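Local coordinates for probable protein phosphatase 2C 50 (Oryza sativa subsp. japonica, PDB 5ZCG) that probably dephosphorylates phosphoserine and phosphothreonine residues of target proteins as a magnesium-dependent phosphatase of the PP2C family, at residues Glu74-Val79 against Ser144-Ala149; Asp105-Cys110 against His155-Asn160. The protein carries 5 engineered substitutions. All blocks are in the same frame, centred on the assembly; numbering follows the deposited sequence.

Contact 1. Residues Glu74-Val79 against Ser144-Ala149; sequences ERIHVV and STAVVA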
ATOM      1  N   GLU A  74      -2.611   8.044 -12.109  1.00 35.72           N
ATOM      2  CA  GLU A  74      -3.249   9.166 -12.793  1.00 38.54           C
ATOM      3  C   GLU A  74      -2.937  10.527 -12.175  1.00 36.96           C
ATOM      4  O   GLU A  74      -3.008  11.540 -12.881  1.00 37.13           O
ATOM      5  CB  GLU A  74      -4.771   8.973 -12.829  1.00 42.88           C
ATOM      6  CG  GLU A  74      -5.213   7.665 -13.477  1.00 51.85           C
ATOM      7  CD  GLU A  74      -5.202   7.725 -14.997  1.00 59.88           C
ATOM      8  OE1 GLU A  74      -5.516   6.700 -15.638  1.00 62.60           O
ATOM      9  OE2 GLU A  74      -4.878   8.797 -15.552  1.00 63.84           O
ATOM     10  N   ARG A  75      -2.581  10.587 -10.891  1.00 33.78           N
ATOM     11  CA  ARG A  75      -2.524  11.862 -10.183  1.00 32.01           C
ATOM     12  C   ARG A  75      -1.137  12.314  -9.752  1.00 27.57           C
ATOM     13  O   ARG A  75      -0.927  13.524  -9.610  1.00 33.54           O
ATOM     14  CB  ARG A  75      -3.419  11.817  -8.938  1.00 39.18           C
ATOM     15  CG  ARG A  75      -4.874  12.140  -9.224  1.00 44.35           C
ATOM     16  CD  ARG A  75      -5.033  13.535  -9.809  1.00 40.56           C
ATOM     17  NE  ARG A  75      -4.944  14.574  -8.792  1.00 41.08           N
ATOM     18  CZ  ARG A  75      -5.145  15.866  -9.032  1.00 43.23           C
ATOM     19  NH1 ARG A  75      -5.446  16.270 -10.259  1.00 43.84           N
ATOM     20  NH2 ARG A  75      -5.047  16.753  -8.050  1.00 42.90           N
ATOM     21  N   ILE A  76      -0.207  11.397  -9.463  1.00 25.62           N
ATOM     22  CA  ILE A  76       1.055  11.837  -8.875  1.00 26.50           C
ATOM     23  C   ILE A  76       1.791  12.767  -9.829  1.00 27.83           C
ATOM     24  O   ILE A  76       2.320  13.802  -9.412  1.00 27.82           O
ATOM     25  CB  ILE A  76       1.931  10.642  -8.469  1.00 30.33           C
ATOM     26  CG1 ILE A  76       1.430  10.052  -7.151  1.00 33.57           C
ATOM     27  CG2 ILE A  76       3.384  11.091  -8.329  1.00 30.25           C
ATOM     28  CD1 ILE A  76       2.346   9.007  -6.567  1.00 39.08           C
ATOM     29  N   HIS A  77       1.841  12.422 -11.119  1.00 26.67           N
ATOM     30  CA  HIS A  77       2.608  13.254 -12.040  1.00 29.13           C
ATOM     31  C   HIS A  77       1.969  14.625 -12.217  1.00 27.57           C
ATOM     32  O   HIS A  77       2.687  15.616 -12.375  1.00 31.62           O
ATOM     33  CB  HIS A  77       2.792  12.560 -13.394  1.00 28.76           C
ATOM     34  CG  HIS A  77       1.554  12.493 -14.232  1.00 33.04           C
ATOM     35  ND1 HIS A  77       0.678  11.429 -14.184  1.00 36.02           N
ATOM     36  CD2 HIS A  77       1.067  13.339 -15.170  1.00 33.64           C
ATOM     37  CE1 HIS A  77      -0.306  11.631 -15.041  1.00 34.75           C
ATOM     38  NE2 HIS A  77      -0.095  12.784 -15.652  1.00 35.72           N
ATOM     39  N   VAL A  78       0.638  14.709 -12.140  1.00 29.11           N
ATOM     40  CA  VAL A  78      -0.047  15.994 -12.268  1.00 31.37           C
ATOM     41  C   VAL A  78       0.230  16.868 -11.050  1.00 33.67           C
ATOM     42  O   VAL A  78       0.592  18.053 -11.173  1.00 36.07           O
ATOM     43  CB  VAL A  78      -1.561  15.770 -12.451  1.00 33.46           C
ATOM     44  CG1 VAL A  78      -2.303  17.114 -12.562  1.00 31.07           C
ATOM     45  CG2 VAL A  78      -1.842  14.874 -13.652  1.00 34.42           C
ATOM     46  N   VAL A  79       0.088  16.287  -9.854  1.00 28.77           N
ATOM     47  CA  VAL A  79       0.342  17.037  -8.628  1.00 27.24           C
ATOM     48  C   VAL A  79       1.801  17.465  -8.562  1.00 29.74           C
ATOM     49  O   VAL A  79       2.113  18.603  -8.190  1.00 27.43           O
ATOM     50  CB  VAL A  79      -0.073  16.214  -7.392  1.00 25.76           C
ATOM     51  CG1 VAL A  79       0.358  16.911  -6.108  1.00 27.12           C
ATOM     52  CG2 VAL A  79      -1.578  15.994  -7.388  1.00 25.11           C
ATOM     53  N   SER A 144      -1.284   1.737  -1.591  1.00 27.07           N
ATOM     54  CA  SER A 144      -0.356   1.464  -2.673  1.00 27.38           C
ATOM     55  C   SER A 144       1.030   1.949  -2.283  1.00 27.63           C
ATOM     56  O   SER A 144       1.177   2.894  -1.503  1.00 26.73           O
ATOM     57  CB  SER A 144      -0.801   2.136  -3.976  1.00 26.94           C
ATOM     58  OG  SER A 144       0.196   2.002  -4.974  1.00 27.45           O
ATOM     59  N   THR A 145       2.044   1.268  -2.809  1.00 24.73           N
ATOM     60  CA  THR A 145       3.375   1.842  -2.805  1.00 21.86           C
ATOM     61  C   THR A 145       3.464   2.900  -3.891  1.00 24.40           C
ATOM     62  O   THR A 145       2.577   3.037  -4.740  1.00 25.41           O
ATOM     63  CB  THR A 145       4.443   0.782  -3.045  1.00 25.10           C
ATOM     64  OG1 THR A 145       4.514   0.485  -4.451  1.00 28.26           O
ATOM     65  CG2 THR A 145       4.105  -0.482  -2.291  1.00 22.55           C
ATOM     66  N   ALA A 146       4.554   3.656  -3.861  1.00 22.72           N
ATOM     67  CA  ALA A 146       4.817   4.658  -4.884  1.00 26.25           C
ATOM     68  C   ALA A 146       6.325   4.811  -4.966  1.00 26.49           C
ATOM     69  O   ALA A 146       6.940   5.348  -4.043  1.00 29.32           O
ATOM     70  CB  ALA A 146       4.141   5.990  -4.551  1.00 19.81           C
ATOM     71  N   VAL A 147       6.926   4.328  -6.046  1.00 25.30           N
ATOM     72  CA  VAL A 147       8.331   4.597  -6.313  1.00 27.32           C
ATOM     73  C   VAL A 147       8.382   5.361  -7.627  1.00 29.23           C
ATOM     74  O   VAL A 147       7.903   4.871  -8.658  1.00 32.26           O
ATOM     75  CB  VAL A 147       9.185   3.311  -6.341  1.00 32.03           C
ATOM     76  CG1 VAL A 147       8.674   2.302  -7.363  1.00 26.49           C
ATOM     77  CG2 VAL A 147      10.653   3.643  -6.579  1.00 35.01           C
ATOM     78  N   VAL A 148       8.884   6.592  -7.577  1.00 28.70           N
ATOM     79  CA  VAL A 148       8.894   7.440  -8.758  1.00 27.67           C
ATOM     80  C   VAL A 148      10.304   7.956  -8.995  1.00 27.01           C
ATOM     81  O   VAL A 148      11.084   8.173  -8.062  1.00 28.19           O
ATOM     82  CB  VAL A 148       7.881   8.611  -8.659  1.00 28.65           C
ATOM     83  CG1 VAL A 148       6.525   8.115  -8.139  1.00 24.92           C
ATOM     84  CG2 VAL A 148       8.421   9.738  -7.799  1.00 33.52           C
ATOM     85  N   ALA A 149      10.621   8.130 -10.271  1.00 26.59           N
ATOM     86  CA  ALA A 149      11.900   8.643 -10.729  1.00 32.87           C
ATOM     87  C   ALA A 149      11.627   9.765 -11.717  1.00 30.79           C
ATOM     88  O   ALA A 149      11.018   9.545 -12.771  1.00 31.00           O
ATOM     89  CB  ALA A 149      12.741   7.542 -11.376  1.00 35.95           C
TER
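Ile76 reaches from helix 67-91 onto strand 143-151 and overlaps Ala146 with one branch and Val148 with the other. Its CD1 approaches Ala146 CB methyl to methyl at 4.0 Å, while CG2 lies 4.3 Å from Val148 CG1. The torsions set the two branches apart: CG1 is anti to the carbonyl carbon (chi1 -78°) and the chain then continues extended to CD1 (chi2 -171°), sending the long branch out to the small alanine, whereas CG2, anti to the backbone N, stays short and meets the bulkier valine. Ala146 and Val148, two positions apart on an extended strand, both point toward the helix; Val147 between them points away and touches Val59 of strand 53-63 and Asn160 of strand 155-161. With the CA atoms of Ile76 and Val148 9.0 Å apart, the join is light and purely apolar, burying 94 Å² in total. It belongs to the alpha-beta-beta-alpha sandwich of PP2C phosphatases, in which helices pack on the outer faces of two antiparallel sheets. Helix 99-118 also borders the contact, with Val114 against Ile76 and Phe111 against Ala146, and Phe60 of strand 53-63 touches Ile76 as well. The beginning of the strand segment is polar. Ser144 OG donates to Thr145 O over 2.6 Å, in the carbonyl plane and on a lone pair, with a C=O...donor angle of 132°. Thr145 OG1 is hydrogen-bonded to Ser164 OG and to the backbone N of Asp61, a magnesium ligand, which places Thr145, just before the residues that meet Ile76, behind a metal ligand; the side chain of Ala146 itself is about 12 Å from a bound magnesium ion.

Contact 2. Residues Asp105-Cys110 against His155-Asn160; sequences DVFTKC and HVVVAN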
ATOM      1  N   ASP A 105      10.947  18.469   0.390  1.00 34.12           N
ATOM      2  CA  ASP A 105       9.679  19.110   0.710  1.00 34.73           C
ATOM      3  C   ASP A 105       8.690  19.004  -0.443  1.00 32.33           C
ATOM      4  O   ASP A 105       7.506  18.740  -0.221  1.00 31.35           O
ATOM      5  CB  ASP A 105       9.908  20.574   1.085  1.00 41.45           C
ATOM      6  CG  ASP A 105       8.625  21.283   1.459  1.00 46.84           C
ATOM      7  OD1 ASP A 105       8.036  20.930   2.498  1.00 51.62           O
ATOM      8  OD2 ASP A 105       8.203  22.191   0.714  1.00 52.00           O
ATOM      9  N   VAL A 106       9.146  19.207  -1.679  1.00 35.67           N
ATOM     10  CA  VAL A 106       8.213  19.156  -2.798  1.00 34.88           C
ATOM     11  C   VAL A 106       7.688  17.732  -2.986  1.00 31.38           C
ATOM     12  O   VAL A 106       6.483  17.524  -3.188  1.00 30.99           O
ATOM     13  CB  VAL A 106       8.858  19.730  -4.080  1.00 37.06           C
ATOM     14  CG1 VAL A 106       9.971  18.839  -4.613  1.00 40.27           C
ATOM     15  CG2 VAL A 106       7.800  19.957  -5.152  1.00 38.12           C
ATOM     16  N   PHE A 107       8.553  16.722  -2.829  1.00 28.66           N
ATOM     17  CA  PHE A 107       8.055  15.354  -2.969  1.00 29.80           C
ATOM     18  C   PHE A 107       7.180  14.952  -1.783  1.00 30.13           C
ATOM     19  O   PHE A 107       6.156  14.276  -1.961  1.00 29.69           O
ATOM     20  CB  PHE A 107       9.220  14.383  -3.142  1.00 28.77           C
ATOM     21  CG  PHE A 107       9.611  14.162  -4.575  1.00 28.37           C
ATOM     22  CD1 PHE A 107       8.745  13.527  -5.454  1.00 25.88           C
ATOM     23  CD2 PHE A 107      10.837  14.587  -5.043  1.00 26.01           C
ATOM     24  CE1 PHE A 107       9.100  13.326  -6.766  1.00 27.25           C
ATOM     25  CE2 PHE A 107      11.196  14.390  -6.361  1.00 28.90           C
ATOM     26  CZ  PHE A 107      10.325  13.757  -7.222  1.00 26.59           C
ATOM     27  N   THR A 108       7.549  15.371  -0.569  1.00 29.47           N
ATOM     28  CA  THR A 108       6.741  15.065   0.606  1.00 30.43           C
ATOM     29  C   THR A 108       5.351  15.672   0.481  1.00 32.35           C
ATOM     30  O   THR A 108       4.344  15.003   0.748  1.00 32.93           O
ATOM     31  CB  THR A 108       7.444  15.576   1.866  1.00 33.48           C
ATOM     32  OG1 THR A 108       8.614  14.788   2.114  1.00 36.02           O
ATOM     33  CG2 THR A 108       6.518  15.501   3.077  1.00 32.10           C
ATOM     34  N   LYS A 109       5.280  16.941   0.060  1.00 25.77           N
ATOM     35  CA  LYS A 109       3.996  17.614  -0.093  1.00 26.48           C
ATOM     36  C   LYS A 109       3.174  17.002  -1.220  1.00 25.46           C
ATOM     37  O   LYS A 109       1.953  16.876  -1.097  1.00 23.88           O
ATOM     38  CB  LYS A 109       4.213  19.110  -0.342  1.00 34.44           C
ATOM     39  CG  LYS A 109       4.211  19.976   0.918  1.00 43.80           C
ATOM     40  CD  LYS A 109       5.257  19.511   1.921  1.00 53.01           C
ATOM     41  CE  LYS A 109       4.893  19.897   3.347  1.00 59.14           C
ATOM     42  NZ  LYS A 109       5.614  19.048   4.340  1.00 61.81           N
ATOM     43  N   CYS A 110       3.818  16.610  -2.325  1.00 30.06           N
ATOM     44  CA  CYS A 110       3.075  15.967  -3.406  1.00 32.04           C
ATOM     45  C   CYS A 110       2.473  14.640  -2.949  1.00 26.38           C
ATOM     46  O   CYS A 110       1.279  14.376  -3.158  1.00 27.21           O
ATOM     47  CB  CYS A 110       3.990  15.762  -4.614  1.00 37.79           C
ATOM     48  SG  CYS A 110       3.416  14.510  -5.792  1.00 37.66           S
ATOM     49  N   HIS A 155      20.228  14.762 -14.154  1.00 30.06           N
ATOM     50  CA  HIS A 155      19.958  14.203 -12.835  1.00 33.41           C
ATOM     51  C   HIS A 155      18.804  13.212 -12.893  1.00 34.59           C
ATOM     52  O   HIS A 155      17.925  13.300 -13.754  1.00 33.69           O
ATOM     53  CB  HIS A 155      19.614  15.303 -11.809  1.00 31.55           C
ATOM     54  CG  HIS A 155      20.758  16.218 -11.495  1.00 35.44           C
ATOM     55  ND1 HIS A 155      21.159  17.230 -12.342  1.00 37.69           N
ATOM     56  CD2 HIS A 155      21.593  16.265 -10.430  1.00 35.81           C
ATOM     57  CE1 HIS A 155      22.190  17.863 -11.812  1.00 38.50           C
ATOM     58  NE2 HIS A 155      22.473  17.296 -10.651  1.00 39.34           N
ATOM     59  N   VAL A 156      18.824  12.266 -11.959  1.00 33.14           N
ATOM     60  CA  VAL A 156      17.676  11.435 -11.623  1.00 30.70           C
ATOM     61  C   VAL A 156      17.299  11.724 -10.174  1.00 29.01           C
ATOM     62  O   VAL A 156      18.161  11.700  -9.290  1.00 30.48           O
ATOM     63  CB  VAL A 156      17.984   9.940 -11.825  1.00 30.43           C
ATOM     64  CG1 VAL A 156      16.814   9.094 -11.359  1.00 28.14           C
ATOM     65  CG2 VAL A 156      18.333   9.661 -13.283  1.00 30.54           C
ATOM     66  N   VAL A 157      16.022  12.006  -9.928  1.00 27.41           N
ATOM     67  CA  VAL A 157      15.520  12.244  -8.576  1.00 29.35           C
ATOM     68  C   VAL A 157      14.488  11.176  -8.243  1.00 30.24           C
ATOM     69  O   VAL A 157      13.481  11.030  -8.944  1.00 33.60           O
ATOM     70  CB  VAL A 157      14.918  13.648  -8.423  1.00 29.18           C
ATOM     71  CG1 VAL A 157      14.619  13.929  -6.957  1.00 30.22           C
ATOM     72  CG2 VAL A 157      15.869  14.682  -8.984  1.00 29.51           C
ATOM     73  N   VAL A 158      14.721  10.445  -7.163  1.00 27.30           N
ATOM     74  CA  VAL A 158      13.891   9.309  -6.798  1.00 27.55           C
ATOM     75  C   VAL A 158      13.161   9.631  -5.507  1.00 28.14           C
ATOM     76  O   VAL A 158      13.772  10.105  -4.542  1.00 33.61           O
ATOM     77  CB  VAL A 158      14.728   8.027  -6.653  1.00 26.75           C
ATOM     78  CG1 VAL A 158      13.935   6.979  -5.900  1.00 24.83           C
ATOM     79  CG2 VAL A 158      15.155   7.525  -8.026  1.00 26.47           C
ATOM     80  N   ALA A 159      11.857   9.379  -5.492  1.00 24.78           N
ATOM     81  CA  ALA A 159      11.062   9.435  -4.273  1.00 27.68           C
ATOM     82  C   ALA A 159      10.404   8.079  -4.074  1.00 29.23           C
ATOM     83  O   ALA A 159       9.684   7.598  -4.957  1.00 27.64           O
ATOM     84  CB  ALA A 159      10.008  10.539  -4.345  1.00 23.85           C
ATOM     85  N   ASN A 160      10.646   7.466  -2.920  1.00 30.12           N
ATOM     86  CA  ASN A 160      10.131   6.135  -2.639  1.00 30.46           C
ATOM     87  C   ASN A 160       9.287   6.143  -1.375  1.00 31.80           C
ATOM     88  O   ASN A 160       9.690   6.706  -0.353  1.00 32.34           O
ATOM     89  CB  ASN A 160      11.259   5.122  -2.483  1.00 32.30           C
ATOM     90  CG  ASN A 160      10.751   3.766  -2.047  1.00 33.39           C
ATOM     91  OD1 ASN A 160      10.055   3.086  -2.798  1.00 30.44           O
ATOM     92  ND2 ASN A 160      11.078   3.373  -0.820  1.00 34.35           N
TER
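Phe107 of helix 99-118 sets its ring against Ala159 and Val157 on strand 155-161, part of the helix-on-sheet layering of the PP2C sandwich. The CH-pi contact comes from Ala159: its CB sits over one ring face, 3.8 Å from the centroid and 25° off the normal, displaced toward the rim so that CD1 is its nearest ring atom at 3.4 Å. The aliphatic contact comes from Val157, whose CG1 meets Phe107 CE2 at 3.5 Å from an oblique direction. With chi1 at -171° this methyl lies anti to the valine's backbone N, which directs it toward the ring. The strand's alternation brings Val157 and Ala159 to the same side while Val158 points away. The Phe107 side chain also touches Leu80 of helix 67-91 and Val232 of strand 231-236. An alanine at Phe107 would probably leave Ala159 CB without its CH-pi partner and Val157 CG1 without its ring contact, opening a gap between helix and sheet. Charge appears on the exposed side of the helix, within the segment 105-110, where Lys109 NZ forms a salt bridge with Asp105 OD1 at 3.6 Å.

In the fold
Contacts 1 and 2 lie with their centres 10 Å apart, and their segments alternate along the chain: helix 67-91, helix 99-118, strand 143-151, strand 155-161. Two successive helices thus pack on two successive, antiparallel strands of one sheet; contact 1 joins the first helix to the first strand and contact 2 the second to the second, although helix 99-118 also reaches strand 143-151. The contacts touch directly. Val148 N and Ala159 O, 2.9 Å apart, probably form a hydrogen bond between the strands, and Val148 CG2 packs on Phe107 CE1 at 3.8 Å, so the two contacts adjoin within the buried core between helices and sheet. This core joins the helical pair to the sheet near the centre of the phosphatase chain.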